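Side-chain contacts in annexin A8 (PDB 1W3W), which binds calcium and acidic phospholipids and acts as an indirect inhibitor of the thromboplastin-specific complex in blood coagulation: residues S52-Q55 against R56-A60; H20-P23 against D24-A27; L86-A89 against L90-P94. All coordinates share one frame; numbering follows the deposited sequence.

Contact 1 (S52-Q55 against R56-A60)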
loop_
_atom_site.group_PDB
_atom_site.type_symbol
_atom_site.label_atom_id
_atom_site.label_comp_id
_atom_site.label_asym_id
_atom_site.label_seq_id
_atom_site.Cartn_x
_atom_site.Cartn_y
_atom_site.Cartn_z
ATOM N N SER A 52 0.987 6.707 -18.195
ATOM C CA SER A 52 1.744 6.305 -17.017
ATOM C C SER A 52 1.901 7.476 -16.054
ATOM O O SER A 52 1.687 8.634 -16.413
ATOM C CB SER A 52 3.111 5.786 -17.440
ATOM O OG SER A 52 3.935 6.844 -17.895
ATOM N N ASN A 53 2.328 7.177 -14.837
ATOM C CA ASN A 53 2.500 8.201 -13.832
ATOM C C ASN A 53 3.460 9.283 -14.323
ATOM O O ASN A 53 3.195 10.479 -14.178
ATOM C CB ASN A 53 2.972 7.572 -12.523
ATOM C CG ASN A 53 3.019 8.560 -11.404
ATOM O OD1 ASN A 53 3.884 9.424 -11.387
ATOM N ND2 ASN A 53 2.075 8.467 -10.474
ATOM N N THR A 54 4.560 8.873 -14.952
ATOM C CA THR A 54 5.567 9.828 -15.378
ATOM C C THR A 54 5.031 10.699 -16.504
ATOM O O THR A 54 5.277 11.897 -16.518
ATOM C CB THR A 54 6.880 9.097 -15.744
ATOM O OG1 THR A 54 7.428 8.535 -14.537
ATOM C CG2 THR A 54 7.947 10.075 -16.193
ATOM N N GLN A 55 4.261 10.110 -17.411
ATOM C CA GLN A 55 3.585 10.881 -18.441
ATOM C C GLN A 55 2.588 11.881 -17.853
ATOM O O GLN A 55 2.506 13.002 -18.336
ATOM C CB GLN A 55 2.875 9.976 -19.436
ATOM C CG GLN A 55 3.821 9.189 -20.313
ATOM C CD GLN A 55 3.108 8.176 -21.176
ATOM O OE1 GLN A 55 2.096 7.604 -20.771
ATOM N NE2 GLN A 55 3.646 7.938 -22.378
ATOM N N ARG A 56 1.850 11.482 -16.818
ATOM C CA ARG A 56 1.008 12.419 -16.089
ATOM C C ARG A 56 1.767 13.623 -15.523
ATOM O O ARG A 56 1.234 14.721 -15.528
ATOM C CB ARG A 56 0.271 11.736 -14.943
ATOM C CG ARG A 56 -0.767 10.738 -15.355
ATOM C CD ARG A 56 -1.484 10.113 -14.138
ATOM N NE ARG A 56 -1.811 8.747 -14.489
ATOM C CZ ARG A 56 -1.435 7.653 -13.851
ATOM N NH1 ARG A 56 -0.762 7.687 -12.704
ATOM N NH2 ARG A 56 -1.783 6.491 -14.382
ATOM N N GLN A 57 2.981 13.422 -15.017
ATOM C CA GLN A 57 3.783 14.525 -14.488
ATOM C C GLN A 57 4.175 15.502 -15.603
ATOM O O GLN A 57 4.165 16.724 -15.412
ATOM C CB GLN A 57 5.043 14.004 -13.770
ATOM C CG GLN A 57 4.792 12.982 -12.642
ATOM C CD GLN A 57 3.709 13.404 -11.678
ATOM O OE1 GLN A 57 3.626 14.569 -11.319
ATOM N NE2 GLN A 57 2.883 12.461 -11.253
ATOM N N GLN A 58 4.476 14.960 -16.779
ATOM C CA GLN A 58 4.771 15.770 -17.960
ATOM C C GLN A 58 3.538 16.546 -18.413
ATOM O O GLN A 58 3.627 17.723 -18.757
ATOM C CB GLN A 58 5.280 14.891 -19.103
ATOM C CG GLN A 58 6.580 14.175 -18.807
ATOM C CD GLN A 58 6.991 13.225 -19.936
ATOM O OE1 GLN A 58 6.859 12.007 -19.812
ATOM N NE2 GLN A 58 7.494 13.782 -21.021
ATOM N N ILE A 59 2.387 15.880 -18.401
ATOM C CA ILE A 59 1.112 16.518 -18.710
ATOM C C ILE A 59 0.823 17.675 -17.727
ATOM O O ILE A 59 0.415 18.755 -18.139
ATOM C CB ILE A 59 -0.028 15.483 -18.716
ATOM C CG1 ILE A 59 0.121 14.533 -19.919
ATOM C CG2 ILE A 59 -1.373 16.168 -18.816
ATOM C CD1 ILE A 59 -0.751 13.314 -19.838
ATOM N N ALA A 60 1.061 17.449 -16.445
ATOM C CA ALA A 60 0.856 18.489 -15.431
ATOM C C ALA A 60 1.724 19.710 -15.711
ATOM O O ALA A 60 1.248 20.855 -15.630
ATOM C CB ALA A 60 1.128 17.943 -14.026
HETATM O O HOH W 1 0.083 6.223 -10.060
#

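Contact 2 (H20-P23 against D24-A27)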
loop_
_atom_site.group_PDB
_atom_site.type_symbol
_atom_site.label_atom_id
_atom_site.label_comp_id
_atom_site.label_asym_id
_atom_site.label_seq_id
_atom_site.Cartn_x
_atom_site.Cartn_y
_atom_site.Cartn_z
ATOM N N HIS A 20 8.512 7.657 -26.801
ATOM C CA HIS A 20 8.734 9.085 -27.037
ATOM C C HIS A 20 7.396 9.837 -26.978
ATOM O O HIS A 20 6.445 9.471 -27.693
ATOM C CB HIS A 20 9.379 9.305 -28.399
ATOM C CG HIS A 20 9.600 10.744 -28.723
ATOM N ND1 HIS A 20 9.880 11.681 -27.753
ATOM C CD2 HIS A 20 9.564 11.413 -29.899
ATOM C CE1 HIS A 20 10.016 12.866 -28.318
ATOM N NE2 HIS A 20 9.833 12.731 -29.621
ATOM N N PHE A 21 7.314 10.894 -26.169
ATOM C CA PHE A 21 6.006 11.413 -25.756
ATOM C C PHE A 21 5.899 12.943 -25.713
ATOM O O PHE A 21 6.677 13.618 -25.028
ATOM C CB PHE A 21 5.667 10.826 -24.376
ATOM C CG PHE A 21 4.335 11.247 -23.847
ATOM C CD1 PHE A 21 3.169 10.864 -24.492
ATOM C CD2 PHE A 21 4.246 12.048 -22.718
ATOM C CE1 PHE A 21 1.935 11.264 -23.999
ATOM C CE2 PHE A 21 3.028 12.447 -22.232
ATOM C CZ PHE A 21 1.872 12.058 -22.874
ATOM N N ASN A 22 4.919 13.472 -26.440
ATOM C CA ASN A 22 4.557 14.891 -26.388
ATOM C C ASN A 22 3.324 15.039 -25.489
ATOM O O ASN A 22 2.242 14.603 -25.875
ATOM C CB ASN A 22 4.253 15.410 -27.809
ATOM C CG ASN A 22 3.753 16.858 -27.836
ATOM O OD1 ASN A 22 3.868 17.601 -26.857
ATOM N ND2 ASN A 22 3.211 17.272 -28.991
ATOM N N PRO A 23 3.471 15.647 -24.309
ATOM C CA PRO A 23 2.337 15.827 -23.381
ATOM C C PRO A 23 1.335 16.942 -23.727
ATOM O O PRO A 23 0.279 17.003 -23.092
ATOM C CB PRO A 23 3.033 16.192 -22.072
ATOM C CG PRO A 23 4.246 16.893 -22.504
ATOM C CD PRO A 23 4.720 16.191 -23.737
ATOM N N ASP A 24 1.666 17.819 -24.674
ATOM C CA ASP A 24 0.881 19.026 -24.922
ATOM C C ASP A 24 -0.564 18.764 -25.344
ATOM O O ASP A 24 -1.462 19.385 -24.807
ATOM C CB ASP A 24 1.587 19.940 -25.948
ATOM C CG ASP A 24 2.853 20.590 -25.398
ATOM O OD1 ASP A 24 3.139 20.510 -24.177
ATOM O OD2 ASP A 24 3.628 21.221 -26.133
ATOM N N PRO A 25 -0.816 17.865 -26.295
ATOM C CA PRO A 25 -2.200 17.550 -26.682
ATOM C C PRO A 25 -3.048 17.009 -25.540
ATOM O O PRO A 25 -4.197 17.388 -25.415
ATOM C CB PRO A 25 -2.040 16.467 -27.759
ATOM C CG PRO A 25 -0.637 16.598 -28.254
ATOM C CD PRO A 25 0.169 17.134 -27.113
ATOM N N ASP A 26 -2.482 16.131 -24.718
ATOM C CA ASP A 26 -3.200 15.615 -23.552
ATOM C C ASP A 26 -3.572 16.747 -22.576
ATOM O O ASP A 26 -4.672 16.771 -22.040
ATOM C CB ASP A 26 -2.361 14.559 -22.834
ATOM C CG ASP A 26 -2.374 13.207 -23.544
ATOM O OD1 ASP A 26 -1.428 12.427 -23.342
ATOM O OD2 ASP A 26 -3.281 12.833 -24.307
ATOM N N ALA A 27 -2.648 17.663 -22.341
ATOM C CA ALA A 27 -2.920 18.817 -21.484
ATOM C C ALA A 27 -4.075 19.614 -22.056
ATOM O O ALA A 27 -4.963 20.036 -21.336
ATOM C CB ALA A 27 -1.671 19.697 -21.349
#

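Contact 3 (L86-A89 against L90-P94)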
loop_
_atom_site.group_PDB
_atom_site.type_symbol
_atom_site.label_atom_id
_atom_site.label_comp_id
_atom_site.label_asym_id
_atom_site.label_seq_id
_atom_site.Cartn_x
_atom_site.Cartn_y
_atom_site.Cartn_z
ATOM N N LEU A 86 -9.758 9.382 -6.498
ATOM C CA LEU A 86 -9.011 8.481 -7.370
ATOM C C LEU A 86 -8.153 9.228 -8.373
ATOM O O LEU A 86 -6.981 8.898 -8.561
ATOM C CB LEU A 86 -9.962 7.540 -8.107
ATOM C CG LEU A 86 -9.320 6.630 -9.154
ATOM C CD1 LEU A 86 -8.313 5.639 -8.529
ATOM C CD2 LEU A 86 -10.401 5.899 -9.877
ATOM N N ILE A 87 -8.740 10.218 -9.038
ATOM C CA ILE A 87 -8.034 10.961 -10.072
ATOM C C ILE A 87 -6.871 11.721 -9.452
ATOM O O ILE A 87 -5.789 11.757 -10.021
ATOM C CB ILE A 87 -9.001 11.918 -10.831
ATOM C CG1 ILE A 87 -10.039 11.121 -11.633
ATOM C CG2 ILE A 87 -8.257 12.837 -11.754
ATOM C CD1 ILE A 87 -9.477 10.310 -12.785
ATOM N N VAL A 88 -7.078 12.302 -8.271
ATOM C CA VAL A 88 -6.018 13.081 -7.630
ATOM C C VAL A 88 -4.901 12.151 -7.174
ATOM O O VAL A 88 -3.728 12.494 -7.276
ATOM C CB VAL A 88 -6.560 13.908 -6.429
ATOM C CG1 VAL A 88 -5.436 14.402 -5.553
ATOM C CG2 VAL A 88 -7.369 15.089 -6.943
ATOM N N ALA A 89 -5.272 10.966 -6.681
ATOM C CA ALA A 89 -4.304 9.944 -6.300
ATOM C C ALA A 89 -3.373 9.580 -7.467
ATOM O O ALA A 89 -2.176 9.438 -7.279
ATOM C CB ALA A 89 -5.006 8.694 -5.780
ATOM N N LEU A 90 -3.922 9.490 -8.672
ATOM C CA LEU A 90 -3.139 9.170 -9.870
ATOM C C LEU A 90 -2.100 10.215 -10.200
ATOM O O LEU A 90 -1.110 9.921 -10.847
ATOM C CB LEU A 90 -4.081 8.995 -11.084
ATOM C CG LEU A 90 -4.920 7.730 -11.054
ATOM C CD1 LEU A 90 -5.973 7.758 -12.167
ATOM C CD2 LEU A 90 -4.038 6.496 -11.187
ATOM N N MET A 91 -2.338 11.440 -9.752
ATOM C CA MET A 91 -1.454 12.582 -10.037
ATOM C C MET A 91 -0.237 12.692 -9.135
ATOM O O MET A 91 0.710 13.418 -9.458
ATOM C CB MET A 91 -2.241 13.896 -9.965
ATOM C CG MET A 91 -3.277 14.074 -11.048
ATOM S SD MET A 91 -2.655 13.830 -12.745
ATOM C CE MET A 91 -1.385 14.966 -12.813
ATOM N N TYR A 92 -0.242 11.988 -8.009
ATOM C CA TYR A 92 0.917 11.986 -7.131
ATOM C C TYR A 92 2.020 11.091 -7.685
ATOM O O TYR A 92 1.767 9.951 -8.089
ATOM C CB TYR A 92 0.542 11.538 -5.703
ATOM C CG TYR A 92 -0.015 12.666 -4.874
ATOM C CD1 TYR A 92 -1.329 13.069 -5.021
ATOM C CD2 TYR A 92 0.774 13.341 -3.957
ATOM C CE1 TYR A 92 -1.850 14.122 -4.281
ATOM C CE2 TYR A 92 0.263 14.394 -3.202
ATOM C CZ TYR A 92 -1.048 14.782 -3.378
ATOM O OH TYR A 92 -1.574 15.829 -2.656
ATOM N N PRO A 93 3.257 11.577 -7.678
ATOM C CA PRO A 93 4.384 10.695 -7.981
ATOM C C PRO A 93 4.463 9.575 -6.935
ATOM O O PRO A 93 3.990 9.745 -5.801
ATOM C CB PRO A 93 5.611 11.617 -7.890
ATOM C CG PRO A 93 5.094 13.002 -7.882
ATOM C CD PRO A 93 3.688 12.953 -7.366
ATOM N N PRO A 94 5.056 8.449 -7.289
ATOM C CA PRO A 94 5.346 7.414 -6.296
ATOM C C PRO A 94 6.166 7.972 -5.114
ATOM O O PRO A 94 6.926 8.929 -5.284
ATOM C CB PRO A 94 6.160 6.382 -7.082
ATOM C CG PRO A 94 6.389 6.939 -8.393
ATOM C CD PRO A 94 5.499 8.077 -8.636
HETATM O O HOH W 2 0.172 7.816 -7.620
#

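Contact 1 (S52-Q55 against R56-A60)
Arg56 and Gln57 fold back on Ser52 and Asn53 in a local contact at the N-terminal end of helix 53-67, in the first annexin repeat. The motif is a capping box. Ser52 is the N-cap residue, and its OG accepts a weak bond from Gln55 N. In the reciprocal bond, Gln55 OE1 accepts from Ser52 N at 2.9 Å. Inside this cap the first helical bond, Arg56 N to Ser52 O, is also 2.9 Å long.

Asn53 makes the side-chain hydrogen bond of this contact. Its CG lies anti to the backbone N (chi1 -174°), which brings the amide alongside the next turn. There Asn53 OD1 accepts from Gln57 NE2 at 3.2 Å. The donor stands above the carbonyl plane and not on a lone pair. Gln57 NE2 also gives a hydrogen bond to Met91 O, and Asn53 ND2 gives one to Tyr92 O.

Arg56 runs back past the cap and lays one guanidinium face over the Ser52-Asn53 peptide. Ser52 C sits 4.0 Å above the centre of that plane. The Asn53 amide stands nearly upright to the guanidinium, with the two planes 76° apart. Arg56 NE binds Leu48 O and Arg56 NH1 binds Leu90 O. A leucine here would probably take the arginine's N-H groups from both carbonyls and uncover the peptide beneath the guanidinium. One water joins the two side chains at the guanidinium edge. It accepts from Asn53 ND2 at 3.0 Å and, weakly, from Arg56 NH1 at 3.1 Å.

Contact 2 (H20-P23 against D24-A27)
Asp24 meets Asn22 through its backbone first. Its N-H points at Asn22 OD1, with Asp24 N 3.1 Å from that oxygen and the bond fairly straight at 163°. The donor lies well above the amide carbonyl plane and not on a lone pair. The Asn22 side chain can reach back this way because its CG is anti to the backbone N (chi1 175°). The same oxygen rests 3.4 Å from Asp24 CB. The Asp24 carboxylate stands steeply to the Asn22 amide, with the planes 75° apart, and Asp24 OD1 turns to Ser62 OG on helix 53-67.

Pro25 comes next and has no N-H to give. The Pro25 and Asn22 side chains cross at about a right angle. Pro25 CD touches Asn22 ND2 at 3.6 Å and Asn22 O at 3.5 Å.

The Asp26 carboxylate turns back to the Phe21 ring and meets it at the edge. Its OD1 lies in the ring plane, 3.4 Å from Phe21 CZ. The oxygen therefore faces the slightly positive C-H rim and not the pi cloud. Asp26 OD1 also forms a salt bridge with Arg51 NE, its stronger polar partner. On one face of the same ring lies Pro23 N, offset toward the rim.

Ala27 supplies the first full helical bond of this stretch. Ala27 N gives it to Pro23 O at 3.1 Å. Pro23 and Pro25 flank the capped Asp24 N-H. The bond from Asp24 N to Asn22 OD1 makes an Asx turn with Pro23 at its middle, a common lead into a helix N terminus, here that of helix 24-34 in the first annexin repeat.

Contact 3 (L86-A89 against L90-P94)
Val88 and Tyr92 lie side by side and point the same way where helix 81-91 of the first annexin repeat runs out. This is a helix C terminus in the all-helical annexin fold. Val88 CG1 touches the ring edge at Tyr92 CE1, 3.8 Å away. That methyl reaches the ring because it is anti to the backbone N (chi1 165°) and lies on the carbonyl side. Val88 O approaches the same edge in the plane of the ring, 3.3 Å from Tyr92 CD1. The tyrosine thus presents C-H groups, not its face, to the last turn.

Leu90 and Ile87 meet more loosely, methyl to methyl, with their CD1 atoms 4.4 Å apart. Leu90 CG also sits 3.4 Å from Leu86 O. Beyond these segments, Leu86 and Leu90 both pack on Val281 and Leu322. They join this helix to helices 273-283 and 313-323 of the fourth repeat. Met91 turns the end of its side chain away from the preceding turn. It packs instead on Thr72, Leu75, Arg56 and Ala60.

The backbone bonds change from four-residue to three-residue spacing here. Leu90 N still bonds to Leu86 O four residues back, whereas the matching bond from Met91 N to Ile87 O is weak. Met91 N bonds better to Val88 O, at 3.0 Å. Tyr92 N likewise gives its hydrogen to Ala89 O at 3.3 Å. Both of these donors stand well above the carbonyl planes of their acceptors. One water bridges the last turn, donating to Ala89 O at 2.9 Å and to Tyr92 O at 2.7 Å.

How the contacts relate
From the N terminus the chain meets contact 2, then contact 1, then contact 3. Each closes only a short local turn, and they follow in series without nesting or crossing. Contact 2 starts helix 24-34, contact 1 starts helix 53-67, and contact 3 ends helix 81-91. Contact 1 touches both of the others. Its centre is about 9 Å from that of contact 2, where Ile59 CD1 packs on Asp26 CB and Gln55 meets Phe21. Toward contact 3, donors of Asn53, Arg56 and Gln57 bind the carbonyls of Leu90, Met91 and Tyr92, at and just beyond the end of helix 81-91. Contacts 2 and 3 do not touch.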